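Local coordinates for hypothetical protein (Parabacteroides distasonis, PDB 4H3W) that is of unknown function but is a putative secreted protein built from two beta-barrel domains, at residues L92-H98 with E198-A204; N241-M247 with L299-R304; D31-V35 with D83-D87; S109-S115 with T127-L133. All coordinates share one frame; numbering follows the deposited sequence. Where two conformers were deposited one is given.

Overall arrangement
Contacts 1, 2 and 3 gather near the middle of the chain, their centres 14 to 15 Å apart; that of contact 4 lies about 23 Å from contact 1 and 37 Å from contact 2. In chain order, contact 3 comes first, joining helix 29-32 to a loop. Contact 1, in the sheet with strands 98-100 and 194-200, spans an excursion that includes contact 4, in the separate sheet with strands 109-117 and 126-134; contact 2 follows, in the sheet with 246-254 and 294-302. Contacts 2 and 3 touch through Leu301, Met243 and Phe245 against Val32, Val33 and Phe86, and Pro203 of contact 1 reaches contact 2. Such apolar continuity suggests a packed junction between two beta-barrel domains.

Contact 1 (L92-H98 with E198-A204); sequences LALTNPH and ELPLTPA
This is a backbone-led pairing of a loop with the end of a strand: 92-98 leads into strand 98-100, and 198-204 runs off strand 194-200, its neighbour in an antiparallel five-stranded sheet. His98 and Glu198 form a hydrogen-bonded pair, with Glu198 N to His98 O at 2.9 Å and nearly straight (176°). A separate bridge joins Leu94 to Pro203, the register having shifted by one residue. There Thr202 O accepts from Thr95 N at 3.0 Å, and in one of the two modelled conformers Thr95 OG1 also reaches it. Between the two ladders one water takes the N-H of Asn96 and donates to Pro200 O.

The imidazole of His98 has Glu198 CB over one face, 3.9 Å from the ring centroid, and Trp141 stacks on the ring. Its CG stands between backbone N and carbonyl carbon (chi1 53°), which sets the ring alongside the Glu198 side chain, with Asn96 O at its edge, accepting from ND1 at 2.8 Å. Leu94 CD1 meets Leu199 CB, the side chains crossing near a right angle. Donation from ND1 fixes the ring's rotation and implies a proton there, while the water satisfies polar groups where direct pairing lapses.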
loop_
_atom_site.group_PDB
_atom_site.type_symbol
_atom_site.label_atom_id
_atom_site.label_comp_id
_atom_site.label_asym_id
_atom_site.label_seq_id
_atom_site.Cartn_x
_atom_site.Cartn_y
_atom_site.Cartn_z
ATOM N N LEU A 92 1.557 3.441 -4.294
ATOM C CA LEU A 92 1.541 2.005 -4.023
ATOM C C LEU A 92 2.686 1.278 -4.736
ATOM O O LEU A 92 2.458 0.517 -5.647
ATOM C CB LEU A 92 0.185 1.445 -4.422
ATOM C CG LEU A 92 -0.035 -0.040 -4.108
ATOM C CD1 LEU A 92 0.058 -0.236 -2.620
ATOM C CD2 LEU A 92 -1.368 -0.539 -4.661
ATOM N N ALA A 93 3.921 1.611 -4.353
ATOM C CA ALA A 93 5.149 1.039 -4.917
ATOM C C ALA A 93 5.473 -0.241 -4.156
ATOM O O ALA A 93 5.724 -0.203 -2.938
ATOM C CB ALA A 93 6.287 2.021 -4.793
ATOM N N LEU A 94 5.399 -1.363 -4.871
ATOM C CA LEU A 94 5.524 -2.681 -4.332
ATOM C C LEU A 94 6.691 -3.375 -4.972
ATOM O O LEU A 94 7.095 -3.074 -6.112
ATOM C CB LEU A 94 4.235 -3.530 -4.576
ATOM C CG LEU A 94 2.930 -2.890 -4.106
ATOM C CD1 LEU A 94 1.709 -3.720 -4.475
ATOM C CD2 LEU A 94 3.018 -2.688 -2.601
ATOM N N THR A 95 7.271 -4.302 -4.233
ATOM C CA THR A 95 8.476 -4.996 -4.641
ATOM C C THR A 95 8.240 -5.998 -5.752
ATOM O O THR A 95 9.105 -6.228 -6.605
ATOM C CB THR A 95 9.064 -5.733 -3.413
ATOM O OG1 THR A 95 9.413 -4.751 -2.419
ATOM C CG2 THR A 95 10.291 -6.549 -3.781
ATOM N N ASN A 96 7.081 -6.643 -5.710
ATOM C CA ASN A 96 6.861 -7.765 -6.642
ATOM C C ASN A 96 5.404 -8.010 -7.038
ATOM O O ASN A 96 4.882 -9.151 -6.949
ATOM C CB ASN A 96 7.484 -9.031 -6.055
ATOM C CG ASN A 96 7.609 -10.156 -7.073
ATOM O OD1 ASN A 96 7.858 -9.934 -8.256
ATOM N ND2 ASN A 96 7.488 -11.385 -6.592
ATOM N N PRO A 97 4.760 -6.970 -7.547
ATOM C CA PRO A 97 3.484 -7.172 -8.203
ATOM C C PRO A 97 3.763 -7.978 -9.440
ATOM O O PRO A 97 4.820 -7.801 -10.055
ATOM C CB PRO A 97 3.047 -5.759 -8.584
ATOM C CG PRO A 97 4.344 -5.068 -8.865
ATOM C CD PRO A 97 5.339 -5.647 -7.902
ATOM N N HIS A 98 2.887 -8.948 -9.742
ATOM C CA HIS A 98 3.075 -9.776 -10.910
ATOM C C HIS A 98 1.734 -10.239 -11.437
ATOM O O HIS A 98 0.701 -10.145 -10.758
ATOM C CB HIS A 98 3.971 -10.976 -10.596
ATOM C CG HIS A 98 3.513 -11.787 -9.425
ATOM N ND1 HIS A 98 3.782 -11.425 -8.124
ATOM C CD2 HIS A 98 2.838 -12.958 -9.357
ATOM C CE1 HIS A 98 3.270 -12.318 -7.298
ATOM N NE2 HIS A 98 2.675 -13.256 -8.020
ATOM N N GLU A 198 -1.451 -10.370 -8.858
ATOM C CA GLU A 198 -1.148 -10.487 -7.454
ATOM C C GLU A 198 -0.316 -9.294 -7.010
ATOM O O GLU A 198 0.712 -8.994 -7.615
ATOM C CB GLU A 198 -0.425 -11.807 -7.196
ATOM C CG GLU A 198 -0.162 -12.028 -5.730
ATOM C CD GLU A 198 0.332 -13.432 -5.380
ATOM O OE1 GLU A 198 -0.111 -14.433 -6.005
ATOM O OE2 GLU A 198 1.169 -13.508 -4.458
ATOM N N LEU A 199 -0.801 -8.600 -5.987
ATOM C CA LEU A 199 -0.160 -7.384 -5.470
ATOM C C LEU A 199 0.182 -7.589 -3.992
ATOM O O LEU A 199 -0.613 -7.263 -3.092
ATOM C CB LEU A 199 -1.048 -6.160 -5.686
ATOM C CG LEU A 199 -1.662 -5.914 -7.074
ATOM C CD1 LEU A 199 -2.597 -4.719 -7.035
ATOM C CD2 LEU A 199 -0.631 -5.722 -8.186
ATOM N N PRO A 200 1.338 -8.178 -3.719
ATOM C CA PRO A 200 1.760 -8.413 -2.339
ATOM C C PRO A 200 2.166 -7.108 -1.686
ATOM O O PRO A 200 2.925 -6.334 -2.281
ATOM C CB PRO A 200 2.983 -9.333 -2.472
ATOM C CG PRO A 200 3.001 -9.797 -3.886
ATOM C CD PRO A 200 2.304 -8.726 -4.684
ATOM N N LEU A 201 1.700 -6.893 -0.463
ATOM C CA LEU A 201 1.956 -5.661 0.214
ATOM C C LEU A 201 3.342 -5.721 0.863
ATOM O O LEU A 201 3.465 -5.748 2.088
ATOM C CB LEU A 201 0.827 -5.337 1.229
ATOM C CG LEU A 201 -0.526 -5.076 0.548
ATOM C CD1 LEU A 201 -1.660 -4.878 1.528
ATOM C CD2 LEU A 201 -0.432 -3.853 -0.345
ATOM N N THR A 202 4.367 -5.734 -0.002
ATOM C CA THR A 202 5.763 -5.580 0.366
ATOM C C THR A 202 6.191 -4.244 -0.191
ATOM O O THR A 202 6.417 -4.131 -1.400
ATOM C CB THR A 202 6.633 -6.712 -0.204
ATOM O OG1 THR A 202 6.208 -7.928 0.347
ATOM C CG2 THR A 202 8.088 -6.576 0.183
ATOM N N PRO A 203 6.203 -3.198 0.632
ATOM C CA PRO A 203 6.554 -1.866 0.075
ATOM C C PRO A 203 7.973 -1.787 -0.519
ATOM O O PRO A 203 8.883 -2.413 0.003
ATOM C CB PRO A 203 6.472 -0.940 1.283
ATOM C CG PRO A 203 5.535 -1.686 2.232
ATOM C CD PRO A 203 5.852 -3.129 2.058
ATOM N N ALA A 204 8.103 -1.047 -1.599
ATOM C CA ALA A 204 9.361 -0.696 -2.230
ATOM C C ALA A 204 9.770 0.688 -1.741
ATOM O O ALA A 204 8.954 1.362 -1.124
ATOM C CB ALA A 204 9.193 -0.702 -3.745
HETATM O O HOH W 1 5.291 -7.125 -3.641
#

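Contact 2 (N241-M247 with L299-R304); sequences NEMPFDM and LHLTGR
The guanidinium of Arg304 lies with one face over the backbone of Pro244 and Phe245, Phe245 N sitting 3.9 Å above its centre, while Asp246 and two waters stand at its edge. The second flat group, the Phe245 ring, receives Leu301 CD1 squarely over one face, 4.1 Å from the centroid and 8° off the normal; the ring of Phe207 meets it too.

An extended chain from CG to NE carries the guanidinium across to 241-247, where NE forms a salt bridge with Asp246 OD1 at 2.9 Å. The carboxylate is met from above its plane, and the two planes stand 50° apart, so one nitrogen grips rather than a flat pair. NH1 is held by a water that also donates to Asn241 O and Met243 O, and by a salt bridge to Glu308. Another water joins Asp246 OD2, Thr302 OG1 and Gly303 O. The other methyl of Leu301, CD2, packs against CG of Met247, a selenomethionine, at 3.8 Å.

Asn241 OD1 accepts from Met243 N at 2.9 Å, closing an Asx turn. From here the chain enters an antiparallel ladder, Asp246 hydrogen-bonded with Thr302 and Met247 facing Leu301, joining strands 246-254 and 294-302 of a four-stranded beta sheet.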
loop_
_atom_site.group_PDB
_atom_site.type_symbol
_atom_site.label_atom_id
_atom_site.label_comp_id
_atom_site.label_asym_id
_atom_site.label_seq_id
_atom_site.Cartn_x
_atom_site.Cartn_y
_atom_site.Cartn_z
ATOM N N ASN A 241 8.185 -0.266 16.323
ATOM C CA ASN A 241 7.510 -0.498 15.046
ATOM C C ASN A 241 7.918 -1.835 14.464
ATOM O O ASN A 241 9.099 -2.064 14.214
ATOM C CB ASN A 241 7.837 0.618 14.081
ATOM C CG ASN A 241 7.150 0.461 12.753
ATOM O OD1 ASN A 241 6.144 -0.258 12.634
ATOM N ND2 ASN A 241 7.659 1.153 11.738
ATOM N N GLU A 242 6.943 -2.710 14.241
ATOM C CA GLU A 242 7.181 -4.011 13.616
ATOM C C GLU A 242 6.760 -4.041 12.125
ATOM O O GLU A 242 6.997 -5.004 11.419
ATOM C CB GLU A 242 6.409 -5.092 14.347
ATOM C CG GLU A 242 6.877 -5.424 15.760
ATOM C CD GLU A 242 5.893 -6.369 16.499
ATOM O OE1 GLU A 242 4.825 -6.720 15.976
ATOM O OE2 GLU A 242 6.170 -6.765 17.618
HETATM N N MSE A 243 6.162 -2.958 11.656
HETATM C CA MSE A 243 5.660 -2.882 10.300
HETATM C C MSE A 243 6.773 -2.460 9.358
HETATM O O MSE A 243 7.714 -1.786 9.764
HETATM C CB MSE A 243 4.526 -1.858 10.224
HETATM C CG MSE A 243 3.266 -2.402 10.895
HETATM SE SE MSE A 243 1.803 -1.073 10.748
HETATM C CE MSE A 243 1.123 -1.484 12.548
ATOM N N PRO A 244 6.648 -2.800 8.072
ATOM C CA PRO A 244 7.702 -2.530 7.075
ATOM C C PRO A 244 7.610 -1.136 6.441
ATOM O O PRO A 244 7.599 -1.023 5.215
ATOM C CB PRO A 244 7.419 -3.616 6.036
ATOM C CG PRO A 244 5.912 -3.691 6.029
ATOM C CD PRO A 244 5.524 -3.546 7.474
ATOM N N PHE A 245 7.461 -0.097 7.272
ATOM C CA PHE A 245 7.449 1.271 6.866
ATOM C C PHE A 245 8.333 2.042 7.799
ATOM O O PHE A 245 8.327 1.787 8.996
ATOM C CB PHE A 245 6.063 1.944 7.017
ATOM C CG PHE A 245 4.911 1.154 6.520
ATOM C CD1 PHE A 245 4.691 1.010 5.173
ATOM C CD2 PHE A 245 4.001 0.614 7.420
ATOM C CE1 PHE A 245 3.562 0.293 4.707
ATOM C CE2 PHE A 245 2.903 -0.107 6.978
ATOM C CZ PHE A 245 2.682 -0.272 5.628
ATOM N N ASP A 246 9.059 3.020 7.277
ATOM C CA ASP A 246 9.610 4.078 8.111
ATOM C C ASP A 246 8.499 5.108 8.383
ATOM O O ASP A 246 7.556 5.205 7.615
ATOM C CB ASP A 246 10.785 4.752 7.436
ATOM C CG ASP A 246 12.013 3.881 7.381
ATOM O OD1 ASP A 246 12.228 2.993 8.248
ATOM O OD2 ASP A 246 12.771 4.090 6.429
HETATM N N MSE A 247 8.567 5.839 9.489
HETATM C CA MSE A 247 7.500 6.787 9.831
HETATM C C MSE A 247 8.102 8.124 10.156
HETATM O O MSE A 247 9.139 8.215 10.820
HETATM C CB MSE A 247 6.700 6.301 11.035
HETATM C CG MSE A 247 6.186 4.886 10.799
HETATM SE SE MSE A 247 5.156 4.335 12.390
HETATM C CE MSE A 247 4.245 2.742 11.605
ATOM N N LEU A 299 0.926 9.608 10.663
ATOM C CA LEU A 299 2.058 8.751 10.373
ATOM C C LEU A 299 2.336 8.798 8.884
ATOM O O LEU A 299 1.607 8.200 8.090
ATOM C CB LEU A 299 1.778 7.333 10.831
ATOM C CG LEU A 299 1.245 7.104 12.243
ATOM C CD1 LEU A 299 0.971 5.621 12.465
ATOM C CD2 LEU A 299 2.213 7.628 13.278
ATOM N N HIS A 300 3.373 9.528 8.506
ATOM C CA HIS A 300 3.830 9.614 7.117
ATOM C C HIS A 300 4.731 8.398 6.821
ATOM O O HIS A 300 5.874 8.305 7.312
ATOM C CB HIS A 300 4.490 10.989 6.891
ATOM C CG HIS A 300 3.578 12.144 7.220
ATOM N ND1 HIS A 300 2.835 12.813 6.264
ATOM C CD2 HIS A 300 3.261 12.728 8.410
ATOM C CE1 HIS A 300 2.133 13.772 6.839
ATOM N NE2 HIS A 300 2.360 13.732 8.143
ATOM N N LEU A 301 4.170 7.408 6.123
ATOM C CA LEU A 301 4.818 6.109 5.896
ATOM C C LEU A 301 5.599 6.115 4.616
ATOM O O LEU A 301 5.137 6.625 3.594
ATOM C CB LEU A 301 3.769 4.982 5.832
ATOM C CG LEU A 301 2.706 4.967 6.903
ATOM C CD1 LEU A 301 1.680 3.896 6.579
ATOM C CD2 LEU A 301 3.319 4.735 8.263
ATOM N N THR A 302 6.797 5.579 4.660
ATOM C CA THR A 302 7.624 5.474 3.466
ATOM C C THR A 302 8.276 4.117 3.408
ATOM O O THR A 302 8.534 3.470 4.427
ATOM C CB THR A 302 8.712 6.571 3.424
ATOM O OG1 THR A 302 9.450 6.555 4.651
ATOM C CG2 THR A 302 8.095 7.954 3.210
ATOM N N GLY A 303 8.504 3.662 2.189
ATOM C CA GLY A 303 9.114 2.388 1.954
ATOM C C GLY A 303 10.562 2.297 2.315
ATOM O O GLY A 303 11.281 3.305 2.319
ATOM N N ARG A 304 10.996 1.081 2.602
ATOM C CA ARG A 304 12.412 0.774 2.866
ATOM C C ARG A 304 12.970 -0.019 1.702
ATOM O O ARG A 304 12.224 -0.277 0.766
ATOM C CB ARG A 304 12.548 -0.038 4.132
ATOM C CG ARG A 304 11.889 0.610 5.359
ATOM C CD ARG A 304 11.861 -0.368 6.519
ATOM N NE ARG A 304 11.442 0.258 7.778
ATOM C CZ ARG A 304 11.074 -0.416 8.866
ATOM N NH1 ARG A 304 11.045 -1.735 8.868
ATOM N NH2 ARG A 304 10.721 0.243 9.967
HETATM O O HOH W 2 9.851 -2.217 11.573
HETATM O O HOH W 3 9.998 2.579 11.653
HETATM O O HOH W 4 9.320 -1.082 3.295
HETATM O O HOH W 5 11.924 5.281 4.117
#

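Contact 3 (D31-V35 with D83-D87); sequences DVVNV and DGLFD
Val33, the residue at which the chain leaves helix 29-32, packs its two methyl branches against Leu85 and Phe86 in a contact between a helix end and a loop, next to an inverse gamma turn centred on Asn34. The tight part is apolar, with one firm backbone bond beside it. With CG1 anti to the backbone N (chi1 -176°), Val33 directs that methyl to Leu85 CD2 at 3.9 Å, the two side chains lying side by side and pointing the same way. Its other methyl, CG2, meets Phe86 CZ at 3.8 Å. The backbone bond runs from Asn34 N to Leu85 O at 3.0 Å, almost straight at 176°. Leu301 of strand 294-302 touches both Val32 and Phe86, Phe90 meets the Phe86 ring edge-to-face, and Met50 of strand 47-55 touches Leu85, so the buried side continues into the surrounding sheets.

The other side is polar and more loosely joined, and Asn34 is partly exposed there. Both Val32 O and Leu85 O lie near a water, at 2.7 Å and 3.3 Å respectively, but the acceptors around it outnumber its protons; Val32 O has a further partner in Ser211 OG. The amide of Asn34 adds little hold, since its ND2 makes just a weak hydrogen bond to Gly84 O at 3.4 Å, bent to 147°.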
loop_
_atom_site.group_PDB
_atom_site.type_symbol
_atom_site.label_atom_id
_atom_site.label_comp_id
_atom_site.label_asym_id
_atom_site.label_seq_id
_atom_site.Cartn_x
_atom_site.Cartn_y
_atom_site.Cartn_z
ATOM N N ASP A 31 -5.055 -1.670 11.495
ATOM C CA ASP A 31 -5.438 -0.305 11.842
ATOM C C ASP A 31 -4.749 0.725 10.922
ATOM O O ASP A 31 -5.331 1.750 10.554
ATOM C CB ASP A 31 -5.037 0.067 13.271
ATOM C CG ASP A 31 -5.662 -0.819 14.336
ATOM O OD1 ASP A 31 -6.813 -1.245 14.151
ATOM O OD2 ASP A 31 -4.980 -1.065 15.367
ATOM N N VAL A 32 -3.469 0.493 10.615
ATOM C CA VAL A 32 -2.675 1.446 9.836
ATOM C C VAL A 32 -3.001 1.380 8.335
ATOM O O VAL A 32 -2.937 2.384 7.630
ATOM C CB VAL A 32 -1.165 1.205 10.078
ATOM C CG1 VAL A 32 -0.288 2.030 9.120
ATOM C CG2 VAL A 32 -0.824 1.520 11.527
ATOM N N VAL A 33 -3.291 0.170 7.882
ATOM C CA VAL A 33 -3.613 -0.139 6.541
ATOM C C VAL A 33 -4.983 -0.774 6.558
ATOM O O VAL A 33 -5.173 -1.754 7.244
ATOM C CB VAL A 33 -2.616 -1.153 5.966
ATOM C CG1 VAL A 33 -2.894 -1.412 4.484
ATOM C CG2 VAL A 33 -1.169 -0.655 6.146
ATOM N N ASN A 34 -5.936 -0.210 5.820
ATOM C CA ASN A 34 -7.368 -0.589 5.948
ATOM C C ASN A 34 -7.728 -1.790 5.138
ATOM O O ASN A 34 -8.546 -1.707 4.229
ATOM C CB ASN A 34 -8.252 0.563 5.508
ATOM C CG ASN A 34 -8.112 1.769 6.391
ATOM O OD1 ASN A 34 -7.895 1.650 7.595
ATOM N ND2 ASN A 34 -8.300 2.951 5.803
ATOM N N VAL A 35 -7.062 -2.900 5.422
ATOM C CA VAL A 35 -7.212 -4.114 4.647
ATOM C C VAL A 35 -8.636 -4.635 4.717
ATOM O O VAL A 35 -9.089 -5.327 3.805
ATOM C CB VAL A 35 -6.232 -5.222 5.119
ATOM C CG1 VAL A 35 -4.802 -4.864 4.740
ATOM C CG2 VAL A 35 -6.348 -5.466 6.617
ATOM N N ASP A 83 -8.185 1.827 -3.552
ATOM C CA ASP A 83 -8.209 3.159 -2.936
ATOM C C ASP A 83 -8.493 3.137 -1.431
ATOM O O ASP A 83 -8.086 4.053 -0.730
ATOM C CB ASP A 83 -9.275 4.030 -3.591
ATOM C CG ASP A 83 -8.823 4.647 -4.910
ATOM O OD1 ASP A 83 -7.613 4.674 -5.223
ATOM O OD2 ASP A 83 -9.711 5.152 -5.611
ATOM N N GLY A 84 -9.224 2.120 -0.954
ATOM C CA GLY A 84 -9.579 2.017 0.462
ATOM C C GLY A 84 -8.428 1.642 1.402
ATOM O O GLY A 84 -8.582 1.734 2.606
ATOM N N LEU A 85 -7.260 1.259 0.891
ATOM C CA LEU A 85 -6.158 0.939 1.791
ATOM C C LEU A 85 -5.716 2.107 2.696
ATOM O O LEU A 85 -5.297 1.904 3.824
ATOM C CB LEU A 85 -4.928 0.498 1.016
ATOM C CG LEU A 85 -4.979 -0.820 0.311
ATOM C CD1 LEU A 85 -3.747 -0.901 -0.562
ATOM C CD2 LEU A 85 -5.081 -1.979 1.307
ATOM N N PHE A 86 -5.755 3.304 2.173
ATOM C CA PHE A 86 -5.396 4.487 2.909
ATOM C C PHE A 86 -6.389 5.575 2.522
ATOM O O PHE A 86 -7.013 5.508 1.451
ATOM C CB PHE A 86 -3.984 4.971 2.608
ATOM C CG PHE A 86 -2.926 3.976 2.928
ATOM C CD1 PHE A 86 -2.394 3.882 4.203
ATOM C CD2 PHE A 86 -2.495 3.099 1.958
ATOM C CE1 PHE A 86 -1.449 2.904 4.492
ATOM C CE2 PHE A 86 -1.560 2.131 2.235
ATOM C CZ PHE A 86 -1.041 2.034 3.505
ATOM N N ASP A 87 -6.550 6.560 3.403
ATOM C CA ASP A 87 -7.272 7.772 3.064
ATOM C C ASP A 87 -6.381 8.683 2.278
ATOM O O ASP A 87 -5.218 8.833 2.620
ATOM C CB ASP A 87 -7.719 8.507 4.317
ATOM C CG ASP A 87 -8.875 7.823 5.009
ATOM O OD1 ASP A 87 -9.651 7.106 4.343
ATOM O OD2 ASP A 87 -9.012 8.010 6.233
HETATM O O HOH W 6 -5.061 3.698 6.561
#

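Contact 4 (S109-S115 with T127-L133)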
loop_
_atom_site.group_PDB
_atom_site.type_symbol
_atom_site.label_atom_id
_atom_site.label_comp_id
_atom_site.label_asym_id
_atom_site.label_seq_id
_atom_site.Cartn_x
_atom_site.Cartn_y
_atom_site.Cartn_z
ATOM N N SER A 109 2.153 -23.249 -31.282
ATOM C CA SER A 109 3.154 -22.360 -30.735
ATOM C C SER A 109 2.854 -20.960 -31.238
ATOM O O SER A 109 2.935 -20.703 -32.440
ATOM C CB SER A 109 4.549 -22.797 -31.157
ATOM O OG SER A 109 5.520 -22.196 -30.321
ATOM N N LEU A 110 2.491 -20.063 -30.322
ATOM C CA LEU A 110 2.027 -18.710 -30.689
ATOM C C LEU A 110 2.858 -17.623 -30.037
ATOM O O LEU A 110 2.998 -17.590 -28.813
ATOM C CB LEU A 110 0.576 -18.503 -30.279
ATOM C CG LEU A 110 -0.414 -19.522 -30.818
ATOM C CD1 LEU A 110 -1.709 -19.444 -30.031
ATOM C CD2 LEU A 110 -0.657 -19.289 -32.301
ATOM N N ASP A 111 3.382 -16.723 -30.858
ATOM C CA ASP A 111 4.119 -15.572 -30.360
ATOM C C ASP A 111 3.125 -14.494 -30.023
ATOM O O ASP A 111 2.366 -14.036 -30.894
ATOM C CB ASP A 111 5.133 -15.098 -31.394
ATOM C CG ASP A 111 6.144 -16.177 -31.738
ATOM O OD1 ASP A 111 6.299 -17.137 -30.936
ATOM O OD2 ASP A 111 6.777 -16.052 -32.799
ATOM N N CYS A 112 3.160 -14.086 -28.754
ATOM C CA CYS A 112 2.154 -13.251 -28.157
ATOM C C CYS A 112 2.743 -12.021 -27.475
ATOM O O CYS A 112 3.948 -11.940 -27.238
ATOM C CB CYS A 112 1.376 -14.061 -27.113
ATOM S SG CYS A 112 0.315 -15.324 -27.815
ATOM N N SER A 113 1.870 -11.063 -27.181
ATOM C CA SER A 113 2.183 -9.911 -26.317
ATOM C C SER A 113 1.041 -9.670 -25.367
ATOM O O SER A 113 -0.122 -9.745 -25.772
ATOM C CB SER A 113 2.390 -8.628 -27.114
ATOM O OG SER A 113 3.483 -8.732 -28.001
ATOM N N LEU A 114 1.347 -9.405 -24.102
ATOM C CA LEU A 114 0.329 -8.981 -23.162
ATOM C C LEU A 114 0.502 -7.503 -22.808
ATOM O O LEU A 114 1.521 -7.119 -22.256
ATOM C CB LEU A 114 0.375 -9.805 -21.873
ATOM C CG LEU A 114 -0.808 -9.574 -20.933
ATOM C CD1 LEU A 114 -2.083 -10.121 -21.558
ATOM C CD2 LEU A 114 -0.545 -10.211 -19.589
ATOM N N SER A 115 -0.512 -6.704 -23.137
ATOM C CA SER A 115 -0.616 -5.333 -22.707
ATOM C C SER A 115 -1.354 -5.274 -21.391
ATOM O O SER A 115 -2.425 -5.873 -21.218
ATOM C CB SER A 115 -1.344 -4.474 -23.752
ATOM O OG SER A 115 -1.623 -3.187 -23.229
ATOM N N THR A 127 2.201 -1.109 -19.867
ATOM C CA THR A 127 3.414 -1.779 -20.239
ATOM C C THR A 127 2.979 -2.999 -21.018
ATOM O O THR A 127 1.794 -3.319 -21.091
ATOM C CB THR A 127 4.281 -2.157 -19.003
ATOM O OG1 THR A 127 5.582 -2.635 -19.409
ATOM C CG2 THR A 127 3.599 -3.253 -18.158
ATOM N N SER A 128 3.960 -3.682 -21.579
ATOM C CA SER A 128 3.724 -4.824 -22.418
ATOM C C SER A 128 4.867 -5.796 -22.254
ATOM O O SER A 128 6.003 -5.381 -22.049
ATOM C CB SER A 128 3.636 -4.366 -23.864
ATOM O OG SER A 128 2.968 -5.320 -24.672
ATOM N N SER A 129 4.557 -7.088 -22.305
ATOM C CA SER A 129 5.579 -8.153 -22.317
ATOM C C SER A 129 5.315 -9.149 -23.452
ATOM O O SER A 129 4.166 -9.446 -23.753
ATOM C CB SER A 129 5.611 -8.894 -20.975
ATOM O OG SER A 129 6.036 -8.058 -19.910
ATOM N N ASP A 130 6.388 -9.686 -24.043
ATOM C CA ASP A 130 6.314 -10.669 -25.133
ATOM C C ASP A 130 6.680 -12.071 -24.656
ATOM O O ASP A 130 7.532 -12.235 -23.775
ATOM C CB ASP A 130 7.277 -10.330 -26.268
ATOM C CG ASP A 130 6.940 -9.018 -26.995
ATOM O OD1 ASP A 130 5.797 -8.526 -26.874
ATOM O OD2 ASP A 130 7.831 -8.507 -27.722
ATOM N N PHE A 131 6.045 -13.072 -25.248
ATOM C CA PHE A 131 6.291 -14.463 -24.881
ATOM C C PHE A 131 5.650 -15.353 -25.908
ATOM O O PHE A 131 4.830 -14.905 -26.698
ATOM C CB PHE A 131 5.726 -14.792 -23.490
ATOM C CG PHE A 131 4.314 -14.332 -23.303
ATOM C CD1 PHE A 131 3.248 -15.116 -23.714
ATOM C CD2 PHE A 131 4.059 -13.087 -22.741
ATOM C CE1 PHE A 131 1.944 -14.673 -23.563
ATOM C CE2 PHE A 131 2.761 -12.637 -22.579
ATOM C CZ PHE A 131 1.702 -13.441 -22.989
ATOM N N THR A 132 5.995 -16.635 -25.866
ATOM C CA THR A 132 5.378 -17.631 -26.721
ATOM C C THR A 132 4.538 -18.578 -25.877
ATOM O O THR A 132 4.978 -19.050 -24.834
ATOM C CB THR A 132 6.448 -18.401 -27.504
ATOM O OG1 THR A 132 7.126 -17.476 -28.362
ATOM C CG2 THR A 132 5.836 -19.505 -28.341
ATOM N N LEU A 133 3.296 -18.776 -26.299
ATOM C CA LEU A 133 2.425 -19.741 -25.678
ATOM C C LEU A 133 2.509 -21.006 -26.498
ATOM O O LEU A 133 2.166 -20.982 -27.681
ATOM C CB LEU A 133 0.981 -19.262 -25.650
ATOM C CG LEU A 133 0.629 -18.136 -24.675
ATOM C CD1 LEU A 133 -0.867 -17.843 -24.735
ATOM C CD2 LEU A 133 1.066 -18.510 -23.274
HETATM O O HOH W 7 0.883 -1.644 -23.764
#
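Leu110, Cys112 and Leu114 pair with Leu133, Phe131 and Ser129 as the hydrogen-bonded rungs of an antiparallel beta hairpin, strands 109-117 and 126-134; the axes of 109-115 and 127-133 run at 159° to one another and approach to 4.5 Å. All the backbone N-H and C=O groups of the first two pairs are matched across the hairpin: Leu110 N to Leu133 O is 2.8 Å, Leu133 N to Leu110 O likewise, and Cys112 N to Phe131 O is returned by Phe131 N to Cys112 O at 3.1 Å. Leu114 N and Ser129 O complete the series, with Ser129 N donating back to Leu114 O. The alternate residues of 109-115 turn their backbone bonds the other way, Ser113 to Ser176 and Ser115 to Ser174 on strand 172-177.

Hydroxyl-to-carboxylate bonds bridge the polar face. Thr132 OG1 donates to Asp111 OD1 at 2.7 Å, their side chains parallel in direction, and Ser113 OG donates to Asp130 OD1 at 2.6 Å; each oxygen is met from above its carboxylate plane.

On the opposite face, Phe131 takes the crowded position (chi1 48°), bringing its CE1 to 3.6 Å from Cys112 CB, while Leu114 CB sits at the ring's edge. Ser129 is a polar group on this same face, its hydroxyl met by Asn157 ND2. Each aspartate accepts a hydroxyl proton through OD1, which would probably stabilise its ionised form, and the hairpin separates a hydroxyl-carboxylate surface from a largely apolar one that faces Ile140 and Ile142.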